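Local structure of monosaccharide ABC transporter substrate-binding protein, CUT2 family (Bradyrhizobium sp., 4YHS) at residues A[72-76]-A[146-150]; A[187-191]-A[203-207]; A[226-232]-A[251-257]; A[272-278]-A[290-296]. The protein probably binds a monosaccharide in the periplasm for delivery to a CUT2-family ABC transporter. One frame throughout, in Å; residues are numbered along the deposited sequence.

In the fold
Interactions 2 and 3 and strand 272-275 of interaction 4 belong to the lobe of the four-stranded parallel sheet, and the three contacts touch one another. Strand 293-296 of interaction 4 belongs to the mixed sheet that also holds strand 144-147 of interaction 1. Interactions 2 and 4 are buried. Interactions 1 and 3 are only partly so. Interaction 2 is an aromatic stack between strand and helix, while interaction 4 combines a short parallel backbone pairing with side-chain packing and a bridging water. Interaction 3 joins two helix starts through a buried hydroxyl and alanine packing. Interaction 1 is apolar packing of a helix start against a strand end. Y72, T226 and Y277 approach the bound bis-tris.

Interaction 1: A[72-76]-A[146-150]; sequences YWLGV and DLVNG
The side-chain nitrogen ND2 of N149 is gripped twice, by hydrogen bonds to A124 O and Y99 OH, while the same amide rests against the indole of W73. Its OD1 meets W73 CZ2 at 3.7 Å, at the ring edge and in the ring plane. The amide is turned 72° from the indole plane. An alanine at N149 would remove this amide, and the indole edge would probably lose a neighbour and A124 O a donor.

V148 is the apolar centre. Its CB sits 3.8 Å from W73 CH2, and its CG1 lies 3.5 Å from Y72 OH, near the plane of the phenol ring. That hydroxyl has its polar partner in D297. The phenol reaches V148 because CG of Y72 lies opposite the backbone N (chi1 -173°). V148 itself has a positive phi of 73°. With N149 N bonded to L147 O at 2.8 Å, it forms a classic gamma turn.

The contact joins the start of helix 71-87 to the end of parallel strand 144-147, in the first lobe of what is consistent with a type I periplasmic binding protein fold. The ends of such strands line the cleft between the lobes, and here Y72 comes about 4 Å from the bound bis-tris.

V76 packs at the next helical turn. Its CG1 slides past L147 CD2 at 3.6 Å. Its CG2 meets V148 CG2 tip to tip at 4.1 Å. Y72 CD1 and V76 CG2 also lie over one face of the W73 ring, and F65 and H67 add edge-to-face ring contacts.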
loop_
_atom_site.group_PDB
_atom_site.type_symbol
_atom_site.label_atom_id
_atom_site.label_comp_id
_atom_site.label_asym_id
_atom_site.label_seq_id
_atom_site.Cartn_x
_atom_site.Cartn_y
_atom_site.Cartn_z
ATOM N N TYR A 72 -7.172 1.248 -5.110
ATOM C CA TYR A 72 -6.259 1.498 -4.019
ATOM C C TYR A 72 -6.671 2.769 -3.270
ATOM O O TYR A 72 -6.892 2.731 -2.064
ATOM C CB TYR A 72 -4.812 1.627 -4.521
ATOM C CG TYR A 72 -3.826 1.712 -3.364
ATOM C CD1 TYR A 72 -3.523 2.929 -2.750
ATOM C CD2 TYR A 72 -3.212 0.562 -2.883
ATOM C CE1 TYR A 72 -2.641 2.991 -1.669
ATOM C CE2 TYR A 72 -2.310 0.616 -1.829
ATOM C CZ TYR A 72 -2.023 1.840 -1.232
ATOM O OH TYR A 72 -1.143 1.912 -0.170
ATOM N N TRP A 73 -6.780 3.892 -3.967
ATOM C CA TRP A 73 -7.149 5.139 -3.297
ATOM C C TRP A 73 -8.619 5.147 -2.882
ATOM O O TRP A 73 -8.974 5.797 -1.897
ATOM C CB TRP A 73 -6.751 6.353 -4.180
ATOM C CG TRP A 73 -5.253 6.462 -4.097
ATOM C CD1 TRP A 73 -4.328 5.910 -4.945
ATOM C CD2 TRP A 73 -4.498 7.087 -3.048
ATOM N NE1 TRP A 73 -3.057 6.175 -4.498
ATOM C CE2 TRP A 73 -3.137 6.903 -3.340
ATOM C CE3 TRP A 73 -4.846 7.788 -1.895
ATOM C CZ2 TRP A 73 -2.122 7.390 -2.516
ATOM C CZ3 TRP A 73 -3.811 8.284 -1.071
ATOM C CH2 TRP A 73 -2.490 8.090 -1.398
ATOM N N LEU A 74 -9.475 4.377 -3.558
ATOM C CA LEU A 74 -10.822 4.174 -3.040
ATOM C C LEU A 74 -10.772 3.477 -1.678
ATOM O O LEU A 74 -11.526 3.797 -0.769
ATOM C CB LEU A 74 -11.654 3.373 -4.045
ATOM C CG LEU A 74 -13.160 3.271 -3.831
ATOM C CD1 LEU A 74 -13.808 4.653 -3.932
ATOM C CD2 LEU A 74 -13.770 2.297 -4.868
ATOM N N GLY A 75 -9.888 2.502 -1.530
ATOM C CA GLY A 75 -9.670 1.872 -0.236
ATOM C C GLY A 75 -9.189 2.830 0.847
ATOM O O GLY A 75 -9.681 2.820 1.982
ATOM N N VAL A 76 -8.233 3.695 0.507
ATOM C CA VAL A 76 -7.790 4.682 1.471
ATOM C C VAL A 76 -8.963 5.621 1.843
ATOM O O VAL A 76 -9.138 5.955 3.023
ATOM C CB VAL A 76 -6.611 5.509 0.943
ATOM C CG1 VAL A 76 -6.088 6.385 2.035
ATOM C CG2 VAL A 76 -5.516 4.616 0.416
ATOM N N ASP A 146 1.344 12.574 7.021
ATOM C CA ASP A 146 1.840 11.956 5.801
ATOM C C ASP A 146 1.192 10.576 5.609
ATOM O O ASP A 146 1.513 9.620 6.323
ATOM C CB ASP A 146 3.378 11.868 5.922
ATOM C CG ASP A 146 4.058 11.243 4.736
ATOM O OD1 ASP A 146 3.398 10.864 3.727
ATOM O OD2 ASP A 146 5.305 11.153 4.850
ATOM N N LEU A 147 0.309 10.472 4.615
ATOM C CA LEU A 147 -0.507 9.261 4.381
ATOM C C LEU A 147 -0.066 8.549 3.107
ATOM O O LEU A 147 -0.038 9.151 2.018
ATOM C CB LEU A 147 -1.997 9.625 4.309
ATOM C CG LEU A 147 -2.997 8.533 3.869
ATOM C CD1 LEU A 147 -3.068 7.360 4.824
ATOM C CD2 LEU A 147 -4.400 9.125 3.712
ATOM N N VAL A 148 0.351 7.296 3.287
ATOM C CA VAL A 148 0.656 6.329 2.227
ATOM C C VAL A 148 1.959 6.577 1.460
ATOM O O VAL A 148 2.793 5.661 1.371
ATOM C CB VAL A 148 -0.482 6.218 1.195
ATOM C CG1 VAL A 148 -0.062 5.238 0.080
ATOM C CG2 VAL A 148 -1.774 5.650 1.847
ATOM N N ASN A 149 2.133 7.767 0.889
ATOM C CA ASN A 149 3.174 7.957 -0.131
ATOM C C ASN A 149 4.553 8.369 0.368
ATOM O O ASN A 149 5.557 7.945 -0.205
ATOM C CB ASN A 149 2.733 8.994 -1.164
ATOM C CG ASN A 149 1.732 8.451 -2.118
ATOM O OD1 ASN A 149 1.542 7.238 -2.208
ATOM N ND2 ASN A 149 1.102 9.341 -2.883
ATOM N N GLY A 150 4.617 9.196 1.404
ATOM C CA GLY A 150 5.896 9.600 1.967
ATOM C C GLY A 150 6.269 10.988 1.520
ATOM O O GLY A 150 6.360 11.288 0.331
#

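Interaction 2: A[187-191]-A[203-207]; sequences VVGWF and ANKGF
W190 and F207 stack face to face between strand 187-191 and helix 203-207. The two elements open a beta-alpha-beta unit: strand 186-191, helix 198-211, then the neighbouring parallel strand 216-218. Strand and helix run nearly antiparallel, at 158°, as expected where a helix returns across its sheet.

The aromatic contact is the larger part. The six-membered ring of W190 and the F207 ring have centroids 3.8 Å apart, with planes at 10°. F207 CD2 sits 3.6 Å above the indole plane, over its centre. Both side chains extend from their backbones toward each other, with CG opposite the backbone N. They then slide past one another in opposite directions. F276 meets the indole as well, its plane tilted.

The one polar bond runs from W190 NE1 to N204 OD1, 2.9 Å long, with an N-H...O angle of 154°. W190 NE1 lies in the carbonyl plane of N204, on a lone pair of OD1, and OD1 lies in the indole plane. The amide is nearly coplanar with the ring. This bond at the rim and the stack on the face together fix the rotation of the indole. With a leucine in place of W190, N204 OD1 would probably be left without this donor and F207 without a flat surface to lie on.

Aliphatic contacts finish the join. V188, two residues before W190 on the same face of the strand, also points to the helix. The benzylic carbon of F207 presses on the indole, with CB 3.5 Å from W190 CZ2. V188 CG1 reaches F207 CZ at 4.2 Å.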
loop_
_atom_site.group_PDB
_atom_site.type_symbol
_atom_site.label_atom_id
_atom_site.label_comp_id
_atom_site.label_asym_id
_atom_site.label_seq_id
_atom_site.Cartn_x
_atom_site.Cartn_y
_atom_site.Cartn_z
ATOM N N VAL A 187 12.502 -22.076 -10.748
ATOM C CA VAL A 187 12.785 -20.835 -11.468
ATOM C C VAL A 187 11.642 -19.859 -11.330
ATOM O O VAL A 187 10.482 -20.222 -11.540
ATOM C CB VAL A 187 13.056 -21.131 -12.965
ATOM C CG1 VAL A 187 13.271 -19.849 -13.749
ATOM C CG2 VAL A 187 14.250 -22.062 -13.091
ATOM N N VAL A 188 11.960 -18.624 -10.936
ATOM C CA VAL A 188 10.952 -17.573 -10.852
ATOM C C VAL A 188 11.169 -16.548 -11.956
ATOM O O VAL A 188 12.258 -15.998 -12.081
ATOM C CB VAL A 188 10.997 -16.816 -9.508
ATOM C CG1 VAL A 188 9.989 -15.679 -9.512
ATOM C CG2 VAL A 188 10.762 -17.779 -8.315
ATOM N N GLY A 189 10.111 -16.252 -12.703
ATOM C CA GLY A 189 10.108 -15.125 -13.616
ATOM C C GLY A 189 9.613 -13.941 -12.812
ATOM O O GLY A 189 8.591 -14.041 -12.179
ATOM N N TRP A 190 10.380 -12.857 -12.816
ATOM C CA TRP A 190 10.165 -11.692 -11.939
ATOM C C TRP A 190 9.966 -10.445 -12.802
ATOM O O TRP A 190 10.810 -10.130 -13.655
ATOM C CB TRP A 190 11.355 -11.575 -10.990
ATOM C CG TRP A 190 11.385 -10.380 -10.049
ATOM C CD1 TRP A 190 12.391 -9.490 -9.942
ATOM C CD2 TRP A 190 10.392 -9.977 -9.088
ATOM N NE1 TRP A 190 12.108 -8.547 -8.992
ATOM C CE2 TRP A 190 10.887 -8.823 -8.445
ATOM C CE3 TRP A 190 9.151 -10.475 -8.709
ATOM C CZ2 TRP A 190 10.180 -8.162 -7.444
ATOM C CZ3 TRP A 190 8.440 -9.815 -7.715
ATOM C CH2 TRP A 190 8.950 -8.683 -7.098
ATOM N N PHE A 191 8.851 -9.749 -12.564
ATOM C CA PHE A 191 8.354 -8.687 -13.427
ATOM C C PHE A 191 7.989 -7.505 -12.559
ATOM O O PHE A 191 6.824 -7.335 -12.211
ATOM C CB PHE A 191 7.145 -9.168 -14.212
ATOM C CG PHE A 191 7.433 -10.389 -15.040
ATOM C CD1 PHE A 191 7.944 -10.277 -16.328
ATOM C CD2 PHE A 191 7.229 -11.653 -14.523
ATOM C CE1 PHE A 191 8.221 -11.411 -17.089
ATOM C CE2 PHE A 191 7.516 -12.792 -15.292
ATOM C CZ PHE A 191 8.025 -12.655 -16.569
ATOM N N ALA A 203 10.904 -2.653 -4.107
ATOM C CA ALA A 203 10.304 -3.989 -4.117
ATOM C C ALA A 203 11.283 -5.011 -4.698
ATOM O O ALA A 203 11.402 -6.125 -4.196
ATOM C CB ALA A 203 8.987 -3.975 -4.907
ATOM N N ASN A 204 12.011 -4.622 -5.748
ATOM C CA ASN A 204 13.026 -5.490 -6.308
ATOM C C ASN A 204 14.111 -5.889 -5.302
ATOM O O ASN A 204 14.423 -7.083 -5.163
ATOM C CB ASN A 204 13.678 -4.837 -7.538
ATOM C CG ASN A 204 14.710 -5.740 -8.186
ATOM O OD1 ASN A 204 14.387 -6.816 -8.706
ATOM N ND2 ASN A 204 15.968 -5.326 -8.128
ATOM N N LYS A 205 14.700 -4.900 -4.616
ATOM C CA LYS A 205 15.722 -5.173 -3.625
ATOM C C LYS A 205 15.192 -6.072 -2.525
ATOM O O LYS A 205 15.843 -7.039 -2.140
ATOM C CB LYS A 205 16.266 -3.866 -3.011
ATOM C CG LYS A 205 17.128 -3.033 -3.946
ATOM C CD LYS A 205 17.809 -1.878 -3.194
ATOM C CE LYS A 205 18.660 -1.012 -4.122
ATOM N NZ LYS A 205 17.866 -0.408 -5.250
ATOM N N GLY A 206 14.006 -5.762 -2.023
ATOM C CA GLY A 206 13.394 -6.590 -0.998
ATOM C C GLY A 206 13.176 -8.034 -1.430
ATOM O O GLY A 206 13.496 -8.971 -0.694
ATOM N N PHE A 207 12.628 -8.217 -2.626
ATOM C CA PHE A 207 12.372 -9.551 -3.165
ATOM C C PHE A 207 13.679 -10.343 -3.313
ATOM O O PHE A 207 13.761 -11.494 -2.915
ATOM C CB PHE A 207 11.658 -9.443 -4.508
ATOM C CG PHE A 207 11.247 -10.756 -5.078
ATOM C CD1 PHE A 207 10.131 -11.411 -4.597
ATOM C CD2 PHE A 207 11.989 -11.343 -6.091
ATOM C CE1 PHE A 207 9.736 -12.645 -5.113
ATOM C CE2 PHE A 207 11.614 -12.573 -6.616
ATOM C CZ PHE A 207 10.483 -13.228 -6.123
#

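Interaction 3: A[226-232]-A[251-257]; sequences TGKEVQA and TAVTAEA
Q231 and T254 meet at the crossing of two helix starts, 228-232 and 252-257. Strand 247-250 lies between the two helices in the chain, within the alternating alpha/beta order of this lobe. The short axes cross at -74° and come within 8.6 Å. G227 and T251 hold the N-cap positions.

The tight part centres on buried Q231 and T254. T254 OG1 donates to Q231 OE1 at 2.8 Å. It approaches from above the carbonyl plane, 46° out of it, and not on a lone pair. The same hydroxyl accepts from T251 OG1 at 2.7 Å, which makes a short relay of T251, T254 and Q231. The side chain of Q231 folds back at chi2 (-59°), which brings its amide over T254. The other end of that amide, NE2, is bound to D225 O, so its rotation is fixed from both sides. F191 packs on both Q231 and T254. V253 joins this close packing. Its CG1 rests against G227, and its CG2 lies 3.7 Å from T226 O.

Toward solvent the contact becomes looser. T226 is exposed, near the bound bis-tris. K228 bends at its last two torsions. Its NZ stays 6.6 Å from E256 OE2, so any attraction between the opposite charges is probably weak and long-range. A257 CB touches K228 CG at 3.8 Å and A232 CB at 4.2 Å.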
loop_
_atom_site.group_PDB
_atom_site.type_symbol
_atom_site.label_atom_id
_atom_site.label_comp_id
_atom_site.label_asym_id
_atom_site.label_seq_id
_atom_site.Cartn_x
_atom_site.Cartn_y
_atom_site.Cartn_z
ATOM N N THR A 226 3.265 -0.510 -16.223
ATOM C CA THR A 226 2.172 -1.282 -15.624
ATOM C C THR A 226 0.930 -1.289 -16.520
ATOM O O THR A 226 -0.180 -1.057 -16.055
ATOM C CB THR A 226 1.787 -0.731 -14.242
ATOM O OG1 THR A 226 1.706 0.694 -14.318
ATOM C CG2 THR A 226 2.826 -1.135 -13.179
ATOM N N GLY A 227 1.161 -1.502 -17.806
ATOM C CA GLY A 227 0.118 -1.737 -18.783
ATOM C C GLY A 227 -0.097 -3.230 -18.973
ATOM O O GLY A 227 0.854 -4.013 -18.964
ATOM N N LYS A 228 -1.357 -3.620 -19.137
ATOM C CA LYS A 228 -1.721 -5.025 -19.281
ATOM C C LYS A 228 -1.011 -5.683 -20.452
ATOM O O LYS A 228 -0.494 -6.790 -20.315
ATOM C CB LYS A 228 -3.235 -5.160 -19.452
ATOM C CG LYS A 228 -3.763 -6.573 -19.305
ATOM C CD LYS A 228 -5.114 -6.767 -20.003
ATOM C CE LYS A 228 -6.026 -5.532 -19.926
ATOM N NZ LYS A 228 -6.254 -5.036 -18.536
ATOM N N GLU A 229 -0.981 -5.020 -21.603
ATOM C CA GLU A 229 -0.410 -5.646 -22.800
ATOM C C GLU A 229 1.101 -5.771 -22.676
ATOM O O GLU A 229 1.684 -6.772 -23.084
ATOM C CB GLU A 229 -0.743 -4.844 -24.071
ATOM C CG GLU A 229 -2.216 -4.828 -24.467
ATOM C CD GLU A 229 -3.098 -4.143 -23.433
ATOM O OE1 GLU A 229 -2.666 -3.112 -22.859
ATOM O OE2 GLU A 229 -4.216 -4.647 -23.183
ATOM N N VAL A 230 1.720 -4.713 -22.156
ATOM C CA VAL A 230 3.156 -4.678 -21.920
ATOM C C VAL A 230 3.588 -5.844 -21.025
ATOM O O VAL A 230 4.504 -6.589 -21.365
ATOM C CB VAL A 230 3.567 -3.335 -21.277
ATOM C CG1 VAL A 230 4.993 -3.391 -20.753
ATOM C CG2 VAL A 230 3.415 -2.190 -22.284
ATOM N N GLN A 231 2.923 -5.995 -19.891
ATOM C CA GLN A 231 3.257 -7.064 -18.925
ATOM C C GLN A 231 2.905 -8.462 -19.457
ATOM O O GLN A 231 3.658 -9.425 -19.258
ATOM C CB GLN A 231 2.558 -6.827 -17.592
ATOM C CG GLN A 231 3.031 -5.586 -16.780
ATOM C CD GLN A 231 4.502 -5.608 -16.425
ATOM O OE1 GLN A 231 5.015 -6.621 -16.000
ATOM N NE2 GLN A 231 5.185 -4.477 -16.596
ATOM N N ALA A 232 1.781 -8.592 -20.147
ATOM C CA ALA A 232 1.466 -9.873 -20.787
ATOM C C ALA A 232 2.544 -10.309 -21.789
ATOM O O ALA A 232 2.948 -11.480 -21.804
ATOM C CB ALA A 232 0.108 -9.805 -21.461
ATOM N N THR A 251 4.272 -7.317 -10.674
ATOM C CA THR A 251 3.219 -6.386 -10.311
ATOM C C THR A 251 1.856 -7.078 -10.344
ATOM O O THR A 251 1.663 -8.140 -10.973
ATOM C CB THR A 251 3.145 -5.162 -11.231
ATOM O OG1 THR A 251 2.598 -5.549 -12.489
ATOM C CG2 THR A 251 4.542 -4.517 -11.442
ATOM N N ALA A 252 0.891 -6.450 -9.687
ATOM C CA ALA A 252 -0.481 -6.955 -9.731
ATOM C C ALA A 252 -0.978 -7.000 -11.162
ATOM O O ALA A 252 -1.682 -7.927 -11.559
ATOM C CB ALA A 252 -1.398 -6.078 -8.866
ATOM N N VAL A 253 -0.613 -5.998 -11.952
ATOM C CA VAL A 253 -0.974 -5.978 -13.366
ATOM C C VAL A 253 -0.459 -7.243 -14.078
ATOM O O VAL A 253 -1.146 -7.852 -14.915
ATOM C CB VAL A 253 -0.416 -4.715 -14.052
ATOM C CG1 VAL A 253 -0.687 -4.747 -15.554
ATOM C CG2 VAL A 253 -1.047 -3.487 -13.409
ATOM N N THR A 254 0.777 -7.612 -13.757
ATOM C CA THR A 254 1.419 -8.790 -14.326
ATOM C C THR A 254 0.667 -10.077 -13.953
ATOM O O THR A 254 0.363 -10.930 -14.808
ATOM C CB THR A 254 2.870 -8.937 -13.816
ATOM O OG1 THR A 254 3.571 -7.687 -13.904
ATOM C CG2 THR A 254 3.605 -9.965 -14.640
ATOM N N ALA A 255 0.378 -10.218 -12.669
ATOM C CA ALA A 255 -0.319 -11.428 -12.169
ATOM C C ALA A 255 -1.716 -11.512 -12.766
ATOM O O ALA A 255 -2.138 -12.589 -13.183
ATOM C CB ALA A 255 -0.404 -11.407 -10.686
ATOM N N GLU A 256 -2.433 -10.390 -12.812
ATOM C CA GLU A 256 -3.775 -10.424 -13.400
ATOM C C GLU A 256 -3.739 -10.780 -14.874
ATOM O O GLU A 256 -4.526 -11.615 -15.330
ATOM C CB GLU A 256 -4.498 -9.099 -13.205
ATOM C CG GLU A 256 -4.721 -8.735 -11.758
ATOM C CD GLU A 256 -5.386 -7.363 -11.601
ATOM O OE1 GLU A 256 -4.877 -6.512 -10.828
ATOM O OE2 GLU A 256 -6.420 -7.159 -12.260
ATOM N N ALA A 257 -2.813 -10.179 -15.627
ATOM C CA ALA A 257 -2.731 -10.449 -17.057
ATOM C C ALA A 257 -2.249 -11.882 -17.331
ATOM O O ALA A 257 -2.665 -12.493 -18.319
ATOM C CB ALA A 257 -1.811 -9.403 -17.755
#

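Interaction 4: A[272-278]-A[290-296]; sequences DLLAFYM and LIMAAPA
L273 O takes the backbone N of M292 in a 2.8 Å hydrogen bond. Two residues on, A275 N donates to A293 O at 3.1 Å. These two bonds bracket a single parallel bridge, L274 with A293. The pairing is irregular: the bond to L273 O comes from M292 N, and A293 N has no partner in the model. Two CA-H...O contacts support the pairing, L274 CA to A293 O and A294 CA to A275 O.

Beyond A294 the packing is close. P295 CD lies 3.1 Å from A275 O, and P295 CG is equally near F276 O. The two oxygens are buried and accept no hydrogen bond in the model. The selenomethionine M278 bends at chi2 and chi3 (64° and 61°). Its CE thereby turns back to A294 CB at 4.0 Å.

At the other end the selenomethionine M292 bends at its last torsion and sets its methyl CE over the flat face of the D272 carboxylate, 3.6 Å from CG. One water gives hydrogens to D272 OD1 and L290 O and accepts a hydrogen bond from L273 N at 2.8 Å.

Further out, R246 forms a salt bridge with D272 OD2 and positions the carboxylate. Helix 164-178 packs on F276 and P295, and V282 of helix 280-287 covers A275 and A294. Y277 comes about 3 Å from the bound bis-tris. Strand 272-275 ends the parallel sheet of its lobe, while strand 293-296 pairs with 322-331 in the mixed sheet and leads on to helix 299-314. This is consistent with a hinge crossover of a type I periplasmic binding protein.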
loop_
_atom_site.group_PDB
_atom_site.type_symbol
_atom_site.label_atom_id
_atom_site.label_comp_id
_atom_site.label_asym_id
_atom_site.label_seq_id
_atom_site.Cartn_x
_atom_site.Cartn_y
_atom_site.Cartn_z
ATOM N N ASP A 272 2.563 -21.097 -11.057
ATOM C CA ASP A 272 1.796 -20.276 -10.136
ATOM C C ASP A 272 2.134 -18.799 -10.216
ATOM O O ASP A 272 3.269 -18.406 -10.542
ATOM C CB ASP A 272 1.999 -20.772 -8.710
ATOM C CG ASP A 272 1.210 -22.023 -8.433
ATOM O OD1 ASP A 272 -0.015 -21.918 -8.395
ATOM O OD2 ASP A 272 1.813 -23.101 -8.284
ATOM N N LEU A 273 1.124 -17.985 -9.931
ATOM C CA LEU A 273 1.234 -16.533 -10.080
ATOM C C LEU A 273 1.274 -15.838 -8.734
ATOM O O LEU A 273 0.526 -16.192 -7.818
ATOM C CB LEU A 273 0.080 -16.011 -10.917
ATOM C CG LEU A 273 -0.161 -16.781 -12.212
ATOM C CD1 LEU A 273 -1.402 -16.267 -12.921
ATOM C CD2 LEU A 273 1.056 -16.647 -13.135
ATOM N N LEU A 274 2.131 -14.826 -8.619
ATOM C CA LEU A 274 2.152 -14.013 -7.413
ATOM C C LEU A 274 2.283 -12.561 -7.796
ATOM O O LEU A 274 2.870 -12.243 -8.840
ATOM C CB LEU A 274 3.302 -14.432 -6.484
ATOM C CG LEU A 274 3.290 -15.789 -5.777
ATOM C CD1 LEU A 274 3.932 -16.876 -6.625
ATOM C CD2 LEU A 274 4.021 -15.645 -4.462
ATOM N N ALA A 275 1.703 -11.683 -6.971
ATOM C CA ALA A 275 1.903 -10.247 -7.098
ATOM C C ALA A 275 2.603 -9.753 -5.826
ATOM O O ALA A 275 2.498 -10.409 -4.777
ATOM C CB ALA A 275 0.563 -9.517 -7.310
ATOM N N PHE A 276 3.320 -8.626 -5.898
ATOM C CA PHE A 276 3.910 -8.066 -4.675
ATOM C C PHE A 276 3.089 -6.895 -4.124
ATOM O O PHE A 276 3.538 -6.187 -3.215
ATOM C CB PHE A 276 5.389 -7.649 -4.861
ATOM C CG PHE A 276 5.636 -6.547 -5.859
ATOM C CD1 PHE A 276 5.641 -5.212 -5.468
ATOM C CD2 PHE A 276 5.961 -6.857 -7.171
ATOM C CE1 PHE A 276 5.920 -4.187 -6.390
ATOM C CE2 PHE A 276 6.259 -5.855 -8.078
ATOM C CZ PHE A 276 6.230 -4.519 -7.694
ATOM N N TYR A 277 1.852 -6.786 -4.590
ATOM C CA TYR A 277 0.906 -5.857 -3.962
ATOM C C TYR A 277 -0.548 -6.255 -4.317
ATOM O O TYR A 277 -0.794 -7.162 -5.135
ATOM C CB TYR A 277 1.246 -4.382 -4.339
ATOM C CG TYR A 277 1.114 -3.970 -5.784
ATOM C CD1 TYR A 277 -0.091 -3.451 -6.276
ATOM C CD2 TYR A 277 2.191 -4.042 -6.652
ATOM C CE1 TYR A 277 -0.219 -3.060 -7.580
ATOM C CE2 TYR A 277 2.066 -3.668 -7.978
ATOM C CZ TYR A 277 0.870 -3.165 -8.435
ATOM O OH TYR A 277 0.738 -2.796 -9.751
HETATM N N MSE A 278 -1.515 -5.621 -3.646
HETATM C CA MSE A 278 -2.906 -6.083 -3.675
HETATM C C MSE A 278 -3.821 -5.175 -4.483
HETATM O O MSE A 278 -3.725 -3.946 -4.375
HETATM C CB MSE A 278 -3.440 -6.174 -2.238
HETATM C CG MSE A 278 -4.858 -6.675 -2.123
HETATM SE SE MSE A 278 -5.047 -8.541 -2.762
HETATM C CE MSE A 278 -3.850 -9.440 -1.512
ATOM N N LEU A 290 -6.659 -18.992 -9.079
ATOM C CA LEU A 290 -5.885 -18.714 -10.301
ATOM C C LEU A 290 -4.600 -17.941 -10.019
ATOM O O LEU A 290 -3.633 -17.999 -10.806
ATOM C CB LEU A 290 -6.744 -17.925 -11.299
ATOM C CG LEU A 290 -8.041 -18.582 -11.799
ATOM C CD1 LEU A 290 -8.720 -17.659 -12.779
ATOM C CD2 LEU A 290 -7.760 -19.907 -12.473
ATOM N N ILE A 291 -4.603 -17.190 -8.926
ATOM C CA ILE A 291 -3.395 -16.497 -8.451
ATOM C C ILE A 291 -3.080 -17.059 -7.078
ATOM O O ILE A 291 -3.996 -17.277 -6.274
ATOM C CB ILE A 291 -3.588 -14.968 -8.382
ATOM C CG1 ILE A 291 -3.806 -14.396 -9.792
ATOM C CG2 ILE A 291 -2.404 -14.330 -7.713
ATOM C CD1 ILE A 291 -4.037 -12.937 -9.863
HETATM N N MSE A 292 -1.812 -17.353 -6.800
HETATM C CA MSE A 292 -1.471 -18.029 -5.550
HETATM C C MSE A 292 -1.456 -17.110 -4.334
HETATM O O MSE A 292 -1.961 -17.477 -3.252
HETATM C CB MSE A 292 -0.105 -18.703 -5.641
HETATM C CG MSE A 292 0.351 -19.311 -4.294
HETATM SE SE MSE A 292 2.024 -20.313 -4.616
HETATM C CE MSE A 292 1.213 -22.026 -4.849
ATOM N N ALA A 293 -0.831 -15.948 -4.474
ATOM C CA ALA A 293 -0.578 -15.102 -3.295
ATOM C C ALA A 293 -0.174 -13.683 -3.646
ATOM O O ALA A 293 0.371 -13.433 -4.728
ATOM C CB ALA A 293 0.526 -15.730 -2.439
ATOM N N ALA A 294 -0.392 -12.770 -2.697
ATOM C CA ALA A 294 0.103 -11.399 -2.772
ATOM C C ALA A 294 0.079 -10.801 -1.356
ATOM O O ALA A 294 -0.786 -11.143 -0.577
ATOM C CB ALA A 294 -0.764 -10.545 -3.723
ATOM N N PRO A 295 1.010 -9.891 -1.048
ATOM C CA PRO A 295 0.963 -9.193 0.245
ATOM C C PRO A 295 -0.121 -8.124 0.266
ATOM O O PRO A 295 -0.460 -7.562 -0.781
ATOM C CB PRO A 295 2.329 -8.544 0.348
ATOM C CG PRO A 295 2.707 -8.253 -1.052
ATOM C CD PRO A 295 2.156 -9.434 -1.868
ATOM N N ALA A 296 -0.634 -7.837 1.455
ATOM C CA ALA A 296 -1.563 -6.729 1.616
ATOM C C ALA A 296 -0.933 -5.705 2.533
ATOM O O ALA A 296 -0.395 -6.072 3.577
ATOM C CB ALA A 296 -2.876 -7.213 2.167
HETATM O O HOH W 1 -1.393 -19.228 -9.479
#